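PDB 3L86: acetylglutamate kinase from Streptococcus mutans, which catalyses the ATP-dependent phosphorylation of N-acetyl-L-glutamate, the second step from glutamate toward N-acetylornithine in bacterial arginine biosynthesis. Local coordinates for residues 78-83 with 88-93; 97-102 with 188-193; 110-115 with 130-135; 144-147 with 153-156. One frame throughout, in Å; residues are numbered along the deposited sequence.

The four contacts all fall within the amino acid kinase fold; contacts 1 and 2 touch the bound N-acetyl-L-glutamate and contact 4 lies close by. Contact 1 closes first along the chain; contact 2 then spans a long excursion that contains contacts 3 and 4 in turn. Contacts 1 and 2 have centres about 11 Å apart and are joined by Asn-80 and Arg-97. Contact 4, in the two-stranded sheet of 141-145 and 155-160, lies about 8 Å from contact 2, centre to centre, and is tied to it through backbone bonds. Contact 3 shares helix 101-125 with contact 2 and joins that helix to an edge strand of the main sheet. Contacts 1, 2 and 4 thus converge on one substrate pocket.

Contact 1: residues 78-83 with 88-93; sequences AINKLM and VPVKKI. With NLG (N-acetyl-L-glutamate), chain C.
Met-83, Val-90 and Val-88 bury most of the surface here, where the loop leaving helix 76-85 folds back along it. The methionine carries the packing, although the exact course of its side chain is doubtful because CG is modelled too close to Ile-79 O. As placed, its thioether meets a valine at each of two points. SD rests against Val-88 CG1 at 4.0 Å, while Met-83 CE reaches Val-90 CG2 at 4.1 Å, crossing that side chain at about a right angle. The backbone fixes the turn: Val-88 N donates to Met-83 O over 2.8 Å, so the main chain of the methionine is bonded to the same residue that its sulfur touches.

One turn earlier, Asn-80 lies across Val-90 at nearly a right angle. Its CG is anti to the carbonyl carbon (chi1 -75°), which brings the amide end nearer to the loop than its CB bond alone would suggest. Asn-80 OD1 is 3.6 Å from Val-90 CG1; the valine methyls pack at this amide oxygen, whose hydrogen bond comes from Arg-97 NH1. Arg-97 also packs on Met-83 and Val-90, and the loop reaches strand 96-97 beyond. On the substrate side of the helix, Ile-79 CD1 comes to 3.6 Å from O7 of N-acetyl-L-glutamate.

The contact thus joins an apolar patch of one thioether and two isopropyl groups to a polar second shell. The bond from Asn-80 to Arg-97 is consistent with its steadying the guanidinium whose edge meets the acetyl group.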
loop_
_atom_site.group_PDB
_atom_site.type_symbol
_atom_site.label_atom_id
_atom_site.label_comp_id
_atom_site.label_asym_id
_atom_site.label_seq_id
_atom_site.Cartn_x
_atom_site.Cartn_y
_atom_site.Cartn_z
ATOM N N ALA A 78 -4.802 -10.490 7.906
ATOM C CA ALA A 78 -4.710 -10.324 9.381
ATOM C C ALA A 78 -5.902 -9.714 10.121
ATOM O O ALA A 78 -6.304 -10.257 11.164
ATOM C CB ALA A 78 -3.402 -9.638 9.796
ATOM N N ILE A 79 -6.474 -8.612 9.608
ATOM C CA ILE A 79 -7.672 -8.016 10.156
ATOM C C ILE A 79 -8.866 -9.035 10.139
ATOM O O ILE A 79 -9.669 -9.098 11.101
ATOM C CB ILE A 79 -8.079 -6.740 9.383
ATOM C CG1 ILE A 79 -6.900 -5.669 9.364
ATOM C CG2 ILE A 79 -9.395 -6.164 9.999
ATOM C CD1 ILE A 79 -7.050 -4.496 8.296
ATOM N N ASN A 80 -8.987 -9.789 9.034
ATOM C CA ASN A 80 -10.044 -10.801 8.892
ATOM C C ASN A 80 -9.938 -11.829 10.027
ATOM O O ASN A 80 -10.904 -12.138 10.723
ATOM C CB ASN A 80 -9.943 -11.514 7.525
ATOM C CG ASN A 80 -10.426 -10.665 6.370
ATOM O OD1 ASN A 80 -11.033 -9.593 6.531
ATOM N ND2 ASN A 80 -10.211 -11.174 5.174
ATOM N N LYS A 81 -8.737 -12.356 10.204
ATOM C CA LYS A 81 -8.451 -13.363 11.229
ATOM C C LYS A 81 -8.903 -12.819 12.559
ATOM O O LYS A 81 -9.761 -13.396 13.271
ATOM C CB LYS A 81 -6.944 -13.600 11.304
ATOM C CG LYS A 81 -6.528 -15.030 11.318
ATOM N N LEU A 82 -8.302 -11.702 12.930
ATOM C CA LEU A 82 -8.676 -11.015 14.166
ATOM C C LEU A 82 -10.162 -10.760 14.349
ATOM O O LEU A 82 -10.696 -10.890 15.458
ATOM C CB LEU A 82 -7.860 -9.713 14.292
ATOM C CG LEU A 82 -7.721 -8.968 15.593
ATOM C CD1 LEU A 82 -7.157 -9.831 16.754
ATOM C CD2 LEU A 82 -6.850 -7.697 15.269
ATOM N N MET A 83 -10.870 -10.390 13.305
ATOM C CA MET A 83 -12.302 -10.196 13.480
ATOM C C MET A 83 -13.023 -11.480 13.902
ATOM O O MET A 83 -14.009 -11.444 14.667
ATOM C CB MET A 83 -12.915 -9.723 12.179
ATOM C CG MET A 83 -12.222 -8.535 11.654
ATOM S SD MET A 83 -13.325 -7.191 11.945
ATOM C CE MET A 83 -13.916 -6.827 10.226
ATOM N N VAL A 88 -16.600 -10.624 15.298
ATOM C CA VAL A 88 -17.218 -9.642 14.387
ATOM C C VAL A 88 -17.268 -10.097 12.903
ATOM O O VAL A 88 -16.356 -10.709 12.458
ATOM C CB VAL A 88 -16.410 -8.318 14.428
ATOM C CG1 VAL A 88 -17.006 -7.326 13.548
ATOM C CG2 VAL A 88 -16.254 -7.813 15.838
ATOM N N PRO A 89 -18.297 -9.743 12.162
ATOM C CA PRO A 89 -18.563 -10.072 10.772
ATOM C C PRO A 89 -17.908 -9.158 9.765
ATOM O O PRO A 89 -18.105 -7.996 9.836
ATOM C CB PRO A 89 -20.090 -9.847 10.638
ATOM C CG PRO A 89 -20.593 -9.478 11.894
ATOM C CD PRO A 89 -19.442 -9.105 12.803
ATOM N N VAL A 90 -17.138 -9.772 8.905
ATOM C CA VAL A 90 -16.476 -9.155 7.813
ATOM C C VAL A 90 -17.477 -8.913 6.709
ATOM O O VAL A 90 -18.030 -9.833 6.179
ATOM C CB VAL A 90 -15.340 -10.069 7.273
ATOM C CG1 VAL A 90 -14.651 -9.460 6.097
ATOM C CG2 VAL A 90 -14.391 -10.478 8.377
ATOM N N LYS A 91 -17.695 -7.628 6.433
ATOM C CA LYS A 91 -18.423 -7.116 5.324
ATOM C C LYS A 91 -17.618 -6.116 4.544
ATOM O O LYS A 91 -17.080 -5.194 5.090
ATOM C CB LYS A 91 -19.733 -6.459 5.749
ATOM C CG LYS A 91 -19.904 -6.323 7.173
ATOM N N LYS A 92 -17.548 -6.364 3.252
ATOM C CA LYS A 92 -16.901 -5.521 2.288
ATOM C C LYS A 92 -17.866 -5.095 1.205
ATOM O O LYS A 92 -18.817 -5.805 0.933
ATOM C CB LYS A 92 -15.704 -6.215 1.688
ATOM C CG LYS A 92 -14.401 -5.978 2.435
ATOM C CD LYS A 92 -13.551 -7.192 2.518
ATOM C CE LYS A 92 -12.026 -6.884 2.722
ATOM N NZ LYS A 92 -10.954 -7.730 2.132
ATOM N N ILE A 93 -17.606 -3.940 0.609
ATOM C CA ILE A 93 -18.443 -3.353 -0.415
ATOM C C ILE A 93 -17.515 -2.761 -1.430
ATOM O O ILE A 93 -16.758 -1.832 -1.106
ATOM C CB ILE A 93 -19.282 -2.197 0.137
ATOM C CG1 ILE A 93 -20.283 -2.718 1.160
ATOM C CG2 ILE A 93 -20.005 -1.482 -0.980
ATOM C CD1 ILE A 93 -21.337 -1.722 1.570
HETATM C CA NLG C . -8.357 -1.721 4.137
HETATM C C NLG C . -9.556 -1.042 3.791
HETATM O OXT NLG C . -10.538 -1.556 3.244
HETATM O O NLG C . -9.904 0.081 3.798
HETATM C CB NLG C . -6.976 -1.578 4.800
HETATM C CG NLG C . -5.900 -2.739 4.732
HETATM C CD NLG C . -5.308 -3.328 3.382
HETATM O OE1 NLG C . -5.483 -2.690 2.385
HETATM O OE2 NLG C . -4.713 -4.414 3.286
HETATM C C7 NLG C . -8.910 -3.826 5.015
HETATM C C8 NLG C . -8.762 -5.008 4.816
HETATM O O7 NLG C . -9.487 -3.298 5.934
HETATM N N2 NLG C . -8.444 -2.961 4.198
#

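Contact 2: residues 97-102 with 188-193; sequences RVTSKD and MLNINA. With NLG (N-acetyl-L-glutamate), chain C.
The end of strand 96-97 with the loop after it and the end of strand 188-190 pass with their backbones well separated, Thr-99 CA and Asn-190 CA being 7.5 Å apart, so side chains and substrate bridge the gap. Asn-190 and Thr-99 point toward each other and cross at about a right angle. The amide ND2 of Asn-190 donates to Thr-99 OG1 over 3.1 Å, with the hydroxyl oxygen near the amide plane and the bond fairly straight at 159°. Thr-99 OG1 donates in turn to Arg-97 O, from well above that carbonyl's plane. The threonine hydroxyl is therefore gripped twice: by donating to Arg-97 O it leaves its oxygen to accept from the amide.

Asn-190 ND2 also donates to O7 of N-acetyl-L-glutamate at 3.3 Å, which leaves the amide bridging threonine and ligand. Arg-97 meets the same acetyl oxygen with its NE, 2.6 Å from O7 and nearly straight at 170°. Its chain runs extended to CD and bends at chi3 (-58°), turning the guanidinium edge to the acetyl group. The backbone binds too: Arg-97 N donates to OXT of the ligand at 3.2 Å, and Ala-193 N, at the start of helix 193-203, donates to the ligand's OE1 at 3.0 Å.

Two donors on O7, one charged and one neutral, hold the acetyl carbonyl, while backbone N-H groups take an oxygen at each carboxylate end. With Gly-75 N and Gly-76 N they would hold the substrate in place, and the positive charge of Arg-97 would probably polarise the acetyl C=O.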
loop_
_atom_site.group_PDB
_atom_site.type_symbol
_atom_site.label_atom_id
_atom_site.label_comp_id
_atom_site.label_asym_id
_atom_site.label_seq_id
_atom_site.Cartn_x
_atom_site.Cartn_y
_atom_site.Cartn_z
ATOM N N ARG A 97 -13.596 -2.457 3.173
ATOM C CA ARG A 97 -14.181 -2.998 4.444
ATOM C C ARG A 97 -15.041 -1.932 5.119
ATOM O O ARG A 97 -14.548 -0.822 5.335
ATOM C CB ARG A 97 -13.053 -3.398 5.438
ATOM C CG ARG A 97 -13.483 -4.151 6.764
ATOM C CD ARG A 97 -12.229 -4.255 7.772
ATOM N NE ARG A 97 -11.163 -4.954 7.052
ATOM C CZ ARG A 97 -11.085 -6.283 6.973
ATOM N NH1 ARG A 97 -11.952 -7.073 7.637
ATOM N NH2 ARG A 97 -10.122 -6.823 6.251
ATOM N N VAL A 98 -16.292 -2.283 5.446
ATOM C CA VAL A 98 -17.170 -1.454 6.246
ATOM C C VAL A 98 -16.630 -1.462 7.686
ATOM O O VAL A 98 -16.433 -2.540 8.239
ATOM C CB VAL A 98 -18.643 -1.958 6.153
ATOM C CG1 VAL A 98 -19.605 -1.138 7.101
ATOM C CG2 VAL A 98 -19.149 -1.823 4.673
ATOM N N THR A 99 -16.317 -0.280 8.256
ATOM C CA THR A 99 -15.509 -0.203 9.514
ATOM C C THR A 99 -16.172 0.691 10.562
ATOM O O THR A 99 -16.256 1.912 10.396
ATOM C CB THR A 99 -14.037 0.341 9.202
ATOM O OG1 THR A 99 -13.468 -0.363 8.073
ATOM C CG2 THR A 99 -13.094 0.206 10.410
ATOM N N SER A 100 -16.678 0.124 11.640
ATOM C CA SER A 100 -17.262 0.970 12.682
ATOM C C SER A 100 -16.180 1.576 13.557
ATOM O O SER A 100 -15.040 1.120 13.522
ATOM C CB SER A 100 -18.205 0.149 13.585
ATOM O OG SER A 100 -17.452 -0.704 14.439
ATOM N N LYS A 101 -16.523 2.564 14.386
ATOM C CA LYS A 101 -15.536 3.086 15.329
ATOM C C LYS A 101 -14.942 2.014 16.291
ATOM O O LYS A 101 -13.722 2.046 16.588
ATOM C CB LYS A 101 -16.167 4.199 16.149
ATOM C CG LYS A 101 -15.442 4.428 17.407
ATOM C CD LYS A 101 -14.742 5.659 17.388
ATOM C CE LYS A 101 -15.557 6.606 18.212
ATOM N NZ LYS A 101 -14.675 7.615 18.842
ATOM N N ASP A 102 -15.775 1.098 16.793
ATOM C CA ASP A 102 -15.260 -0.026 17.583
ATOM C C ASP A 102 -14.309 -0.916 16.741
ATOM O O ASP A 102 -13.308 -1.422 17.273
ATOM C CB ASP A 102 -16.362 -0.889 18.234
ATOM C CG ASP A 102 -17.072 -0.175 19.443
ATOM O OD1 ASP A 102 -16.506 0.791 20.038
ATOM O OD2 ASP A 102 -18.244 -0.548 19.734
ATOM N N MET A 188 -8.611 8.747 13.977
ATOM C CA MET A 188 -7.970 7.735 13.145
ATOM C C MET A 188 -8.948 7.071 12.165
ATOM O O MET A 188 -9.997 6.632 12.592
ATOM C CB MET A 188 -7.330 6.654 14.024
ATOM C CG MET A 188 -6.216 5.889 13.247
ATOM S SD MET A 188 -5.548 4.396 14.044
ATOM C CE MET A 188 -4.496 5.115 15.256
ATOM N N LEU A 189 -8.570 6.942 10.876
ATOM C CA LEU A 189 -9.408 6.305 9.833
ATOM C C LEU A 189 -8.697 5.132 9.122
ATOM O O LEU A 189 -7.475 5.164 8.997
ATOM C CB LEU A 189 -9.862 7.330 8.746
ATOM C CG LEU A 189 -10.519 8.652 9.180
ATOM C CD1 LEU A 189 -10.983 9.501 7.946
ATOM C CD2 LEU A 189 -11.675 8.415 10.103
ATOM N N ASN A 190 -9.463 4.148 8.633
ATOM C CA ASN A 190 -8.950 2.954 7.919
ATOM C C ASN A 190 -8.819 3.328 6.427
ATOM O O ASN A 190 -9.828 3.730 5.814
ATOM C CB ASN A 190 -9.911 1.743 8.156
ATOM C CG ASN A 190 -9.557 0.504 7.320
ATOM O OD1 ASN A 190 -8.474 0.425 6.742
ATOM N ND2 ASN A 190 -10.476 -0.491 7.278
ATOM N N ILE A 191 -7.600 3.260 5.861
ATOM C CA ILE A 191 -7.388 3.631 4.428
ATOM C C ILE A 191 -7.010 2.388 3.617
ATOM O O ILE A 191 -6.119 1.680 4.034
ATOM C CB ILE A 191 -6.209 4.599 4.216
ATOM C CG1 ILE A 191 -6.174 5.702 5.274
ATOM C CG2 ILE A 191 -6.209 5.163 2.688
ATOM C CD1 ILE A 191 -7.224 6.768 5.188
ATOM N N ASN A 192 -7.719 2.055 2.536
ATOM C CA ASN A 192 -7.287 0.926 1.652
ATOM C C ASN A 192 -5.773 1.131 1.309
ATOM O O ASN A 192 -5.394 2.259 0.969
ATOM C CB ASN A 192 -8.101 0.937 0.346
ATOM C CG ASN A 192 -7.513 0.014 -0.714
ATOM O OD1 ASN A 192 -6.833 0.461 -1.644
ATOM N ND2 ASN A 192 -7.763 -1.272 -0.582
ATOM N N ALA A 193 -4.924 0.093 1.402
ATOM C CA ALA A 193 -3.447 0.338 1.275
ATOM C C ALA A 193 -3.033 0.820 -0.092
ATOM O O ALA A 193 -2.060 1.559 -0.201
ATOM C CB ALA A 193 -2.563 -0.897 1.700
HETATM C CA NLG C . -8.357 -1.721 4.137
HETATM C C NLG C . -9.556 -1.042 3.791
HETATM O OXT NLG C . -10.538 -1.556 3.244
HETATM O O NLG C . -9.904 0.081 3.798
HETATM C CB NLG C . -6.976 -1.578 4.800
HETATM C CG NLG C . -5.900 -2.739 4.732
HETATM C CD NLG C . -5.308 -3.328 3.382
HETATM O OE1 NLG C . -5.483 -2.690 2.385
HETATM O OE2 NLG C . -4.713 -4.414 3.286
HETATM C C7 NLG C . -8.910 -3.826 5.015
HETATM C C8 NLG C . -8.762 -5.008 4.816
HETATM O O7 NLG C . -9.487 -3.298 5.934
HETATM N N2 NLG C . -8.444 -2.961 4.198
#

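Contact 3: residues 110-115 with 130-135; sequences ALLDLV and CQQLKS
Gln-132 crosses from strand 130-132 to helix 101-125, where its amide meets the backbone carbonyl of Leu-112. Before it in the chain, Gln-131 NE2 donates almost straight to Gln-132 O over 3.0 Å, linking neighbouring residues of the strand, with the acceptor in the plane of the Gln-131 amide.

Gln-132 then makes the direct bond. CG lies anti to the backbone N (chi1 174°) and the chain stays extended beyond it, which gives the amide its full reach to the helix. NE2 donates to Leu-112 O over 3.0 Å, in the carbonyl plane and on a lone pair, and the acceptor also lies in the glutamine's amide plane. The helix widens into a pi-type turn here, and the bond from Leu-114 N to Ala-110 O is weak. Leu-112 CD2 approaches Gln-132 NE2 at 4.1 Å and Leu-133 O at 4.2 Å, so the methyl sits beside the glutamine amide nitrogen and the Leu-133 carbonyl; the leucine also packs on Ala-178 and Ile-137.

The end of the Leu-133 side chain leads away, onto Leu-177 of strand 174-182. Lys-134 folds back toward its own segment: NZ donates to Gln-132 OE1 over 3.0 Å from above the carbonyl plane, and both ends of the glutamine amide are thereby engaged. The same NZ lies 4.5 Å from Asp-113 OD1, too far for a salt bridge, and that aspartate bonds His-109 through OD2.

Strand 130-132 pairs in parallel with strand 174-182, so this is a helix of one alpha layer held to an edge strand of the central sheet, as in the alpha/beta/alpha sandwich of amino acid kinases.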
loop_
_atom_site.group_PDB
_atom_site.type_symbol
_atom_site.label_atom_id
_atom_site.label_comp_id
_atom_site.label_asym_id
_atom_site.label_seq_id
_atom_site.Cartn_x
_atom_site.Cartn_y
_atom_site.Cartn_z
ATOM N N ALA A 110 -4.107 -4.949 14.327
ATOM C CA ALA A 110 -3.545 -5.885 13.338
ATOM C C ALA A 110 -2.449 -5.210 12.452
ATOM O O ALA A 110 -1.380 -5.789 12.159
ATOM C CB ALA A 110 -4.686 -6.478 12.475
ATOM N N LEU A 111 -2.721 -3.997 11.983
ATOM C CA LEU A 111 -1.763 -3.312 11.095
ATOM C C LEU A 111 -0.423 -2.960 11.795
ATOM O O LEU A 111 0.653 -3.268 11.251
ATOM C CB LEU A 111 -2.399 -2.046 10.498
ATOM C CG LEU A 111 -3.512 -2.226 9.446
ATOM C CD1 LEU A 111 -4.044 -0.846 9.016
ATOM C CD2 LEU A 111 -2.982 -3.012 8.266
ATOM N N LEU A 112 -0.473 -2.323 12.976
ATOM C CA LEU A 112 0.741 -1.918 13.693
ATOM C C LEU A 112 1.467 -3.078 14.389
ATOM O O LEU A 112 2.696 -3.196 14.285
ATOM C CB LEU A 112 0.477 -0.775 14.703
ATOM C CG LEU A 112 -0.077 0.525 14.055
ATOM C CD1 LEU A 112 -0.569 1.484 15.146
ATOM C CD2 LEU A 112 0.928 1.215 13.096
ATOM N N ASP A 113 0.730 -3.920 15.115
ATOM C CA ASP A 113 1.391 -4.871 16.026
ATOM C C ASP A 113 1.584 -6.226 15.378
ATOM O O ASP A 113 2.578 -6.924 15.676
ATOM C CB ASP A 113 0.554 -5.045 17.310
ATOM C CG ASP A 113 0.303 -3.736 18.014
ATOM O OD1 ASP A 113 1.268 -2.981 18.204
ATOM O OD2 ASP A 113 -0.852 -3.463 18.379
ATOM N N LEU A 114 0.637 -6.603 14.511
ATOM C CA LEU A 114 0.634 -7.934 13.832
ATOM C C LEU A 114 1.221 -8.000 12.388
ATOM O O LEU A 114 1.489 -9.113 11.862
ATOM C CB LEU A 114 -0.790 -8.478 13.786
ATOM C CG LEU A 114 -1.380 -9.274 14.946
ATOM C CD1 LEU A 114 -0.767 -8.925 16.221
ATOM C CD2 LEU A 114 -2.858 -9.259 15.035
ATOM N N VAL A 115 1.334 -6.868 11.704
ATOM C CA VAL A 115 2.016 -6.830 10.388
ATOM C C VAL A 115 3.273 -5.924 10.395
ATOM O O VAL A 115 4.403 -6.350 10.000
ATOM C CB VAL A 115 1.062 -6.386 9.237
ATOM C CG1 VAL A 115 1.773 -6.427 7.891
ATOM C CG2 VAL A 115 -0.175 -7.330 9.153
ATOM N N CYS A 130 15.781 1.239 8.810
ATOM C CA CYS A 130 14.346 1.540 8.617
ATOM C C CYS A 130 13.669 1.811 9.984
ATOM O O CYS A 130 14.248 1.491 11.031
ATOM C CB CYS A 130 13.599 0.341 7.953
ATOM S SG CYS A 130 13.665 -1.257 8.855
ATOM N N GLN A 131 12.438 2.343 9.959
ATOM C CA GLN A 131 11.715 2.703 11.195
ATOM C C GLN A 131 10.205 2.674 10.956
ATOM O O GLN A 131 9.749 3.304 10.055
ATOM C CB GLN A 131 12.128 4.142 11.658
ATOM C CG GLN A 131 11.362 4.635 12.900
ATOM C CD GLN A 131 11.591 3.743 14.103
ATOM O OE1 GLN A 131 12.735 3.568 14.539
ATOM N NE2 GLN A 131 10.509 3.178 14.666
ATOM N N GLN A 132 9.444 1.944 11.761
ATOM C CA GLN A 132 7.956 2.028 11.729
ATOM C C GLN A 132 7.480 3.384 12.268
ATOM O O GLN A 132 7.889 3.758 13.396
ATOM C CB GLN A 132 7.375 0.890 12.580
ATOM C CG GLN A 132 5.876 0.891 12.771
ATOM C CD GLN A 132 5.411 -0.359 13.564
ATOM O OE1 GLN A 132 5.987 -0.721 14.600
ATOM N NE2 GLN A 132 4.396 -1.016 13.070
ATOM N N LEU A 133 6.671 4.144 11.501
ATOM C CA LEU A 133 5.951 5.290 12.096
ATOM C C LEU A 133 4.774 4.877 12.988
ATOM O O LEU A 133 4.000 3.999 12.602
ATOM C CB LEU A 133 5.465 6.292 11.023
ATOM C CG LEU A 133 6.578 7.233 10.488
ATOM C CD1 LEU A 133 7.730 6.470 9.921
ATOM C CD2 LEU A 133 6.031 8.229 9.430
ATOM N N LYS A 134 4.646 5.480 14.195
ATOM C CA LYS A 134 3.453 5.219 15.036
ATOM C C LYS A 134 2.795 6.566 15.354
ATOM O O LYS A 134 1.856 6.985 14.648
ATOM C CB LYS A 134 3.782 4.409 16.312
ATOM C CG LYS A 134 4.136 2.919 16.076
ATOM C CD LYS A 134 3.868 2.101 17.370
ATOM C CE LYS A 134 4.974 1.145 17.717
ATOM N NZ LYS A 134 4.779 -0.337 17.342
ATOM N N SER A 135 3.355 7.313 16.312
ATOM C CA SER A 135 2.812 8.661 16.595
ATOM C C SER A 135 3.047 9.665 15.467
ATOM O O SER A 135 2.199 10.581 15.266
ATOM C CB SER A 135 3.292 9.231 17.956
ATOM O OG SER A 135 4.705 9.315 18.008
#

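Contact 4: residues 144-147 with 153-156; sequences DYLD and YVGD
Asp-144 and Asp-156 form an antiparallel hydrogen-bonded pair, and the tight part of the contact is built on it. Asp-144 N donates to Asp-156 O at 3.1 Å, and Asp-156 N returns a bond to Asp-144 O at 2.9 Å. The next pair, Tyr-145 with Gly-155, is non-hydrogen-bonded, its CA atoms 4.6 Å apart. Gly-155 CA makes a CA-H...O contact to Asp-144 O (3.1 Å), which thus takes two donors, and Tyr-145 CA makes another to Val-154 O (3.4 Å). Leu-146 N also donates to Val-154 O. Equally ordered, Tyr-145 turns its edge to the face of Tyr-153 in a T-shaped stack, centroids 5.6 Å apart and planes at 81°. Tyr-145 CE1 stands over the centre of the Tyr-153 ring, and Tyr-145 OH comes to 3.7 Å from Tyr-153 CE2.

Looser are the partly exposed Asp-144 and Asp-156 side chains and Leu-146, whose CD2 only grazes Val-154 CG1, at 4.2 Å. Past the last backbone bond a water accepts from Asp-147 N and donates to Val-154 O.

In the connection between the two strands, helix 148-151 starts at Asp-147, its N-cap. The two-stranded sheet lies against strand 188-190, with both tyrosines on Leu-189, while Tyr-153 also touches Met-104 of helix 101-125.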
loop_
_atom_site.group_PDB
_atom_site.type_symbol
_atom_site.label_atom_id
_atom_site.label_comp_id
_atom_site.label_asym_id
_atom_site.label_seq_id
_atom_site.Cartn_x
_atom_site.Cartn_y
_atom_site.Cartn_z
ATOM N N ASP A 144 -10.144 12.189 4.986
ATOM C CA ASP A 144 -11.544 12.486 5.350
ATOM C C ASP A 144 -12.403 11.214 5.103
ATOM O O ASP A 144 -11.922 10.289 4.485
ATOM C CB ASP A 144 -12.092 13.622 4.475
ATOM C CG ASP A 144 -13.188 14.423 5.168
ATOM O OD1 ASP A 144 -13.809 13.954 6.189
ATOM O OD2 ASP A 144 -13.385 15.568 4.718
ATOM N N TYR A 145 -13.652 11.177 5.604
ATOM C CA TYR A 145 -14.572 9.999 5.466
ATOM C C TYR A 145 -14.979 9.870 4.025
ATOM O O TYR A 145 -15.419 10.847 3.424
ATOM C CB TYR A 145 -15.851 10.231 6.303
ATOM C CG TYR A 145 -15.554 10.317 7.782
ATOM C CD1 TYR A 145 -15.609 9.199 8.557
ATOM C CD2 TYR A 145 -15.143 11.528 8.375
ATOM C CE1 TYR A 145 -15.284 9.250 9.920
ATOM C CE2 TYR A 145 -14.812 11.579 9.737
ATOM C CZ TYR A 145 -14.914 10.421 10.484
ATOM O OH TYR A 145 -14.647 10.388 11.828
ATOM N N LEU A 146 -14.829 8.695 3.489
ATOM C CA LEU A 146 -15.227 8.419 2.163
ATOM C C LEU A 146 -16.752 8.599 1.978
ATOM O O LEU A 146 -17.166 9.173 1.044
ATOM C CB LEU A 146 -14.740 7.024 1.755
ATOM C CG LEU A 146 -14.915 6.550 0.313
ATOM C CD1 LEU A 146 -14.435 7.567 -0.716
ATOM C CD2 LEU A 146 -14.335 5.180 0.023
ATOM N N ASP A 147 -17.528 8.100 2.938
ATOM C CA ASP A 147 -19.001 8.025 2.950
ATOM C C ASP A 147 -19.452 7.335 4.211
ATOM O O ASP A 147 -19.619 6.155 4.238
ATOM C CB ASP A 147 -19.552 7.301 1.693
ATOM C CG ASP A 147 -21.112 7.170 1.659
ATOM O OD1 ASP A 147 -21.830 7.638 2.535
ATOM O OD2 ASP A 147 -21.562 6.589 0.675
ATOM N N TYR A 153 -15.886 4.398 9.304
ATOM C CA TYR A 153 -14.561 5.023 9.505
ATOM C C TYR A 153 -13.507 4.713 8.401
ATOM O O TYR A 153 -12.333 4.481 8.704
ATOM C CB TYR A 153 -14.004 4.646 10.902
ATOM C CG TYR A 153 -14.616 5.517 11.992
ATOM C CD1 TYR A 153 -15.993 5.475 12.281
ATOM C CD2 TYR A 153 -13.823 6.407 12.716
ATOM C CE1 TYR A 153 -16.551 6.348 13.304
ATOM C CE2 TYR A 153 -14.351 7.222 13.706
ATOM C CZ TYR A 153 -15.713 7.206 13.983
ATOM O OH TYR A 153 -16.178 8.071 14.974
ATOM N N VAL A 154 -13.950 4.612 7.157
ATOM C CA VAL A 154 -13.060 4.477 5.985
ATOM C C VAL A 154 -12.682 5.854 5.410
ATOM O O VAL A 154 -13.543 6.730 5.242
ATOM C CB VAL A 154 -13.682 3.534 4.927
ATOM C CG1 VAL A 154 -12.870 3.505 3.622
ATOM C CG2 VAL A 154 -13.727 2.083 5.526
ATOM N N GLY A 155 -11.387 6.086 5.250
ATOM C CA GLY A 155 -10.919 7.356 4.762
ATOM C C GLY A 155 -10.432 7.365 3.337
ATOM O O GLY A 155 -10.088 6.306 2.793
ATOM N N ASP A 156 -10.390 8.581 2.751
ATOM C CA ASP A 156 -9.775 8.856 1.440
ATOM C C ASP A 156 -8.634 9.855 1.766
ATOM O O ASP A 156 -8.924 10.837 2.422
ATOM C CB ASP A 156 -10.839 9.626 0.633
ATOM C CG ASP A 156 -10.576 9.683 -0.880
ATOM O OD1 ASP A 156 -9.753 8.918 -1.457
ATOM O OD2 ASP A 156 -11.273 10.536 -1.506
HETATM O O HOH W 1 -16.357 6.502 5.049
#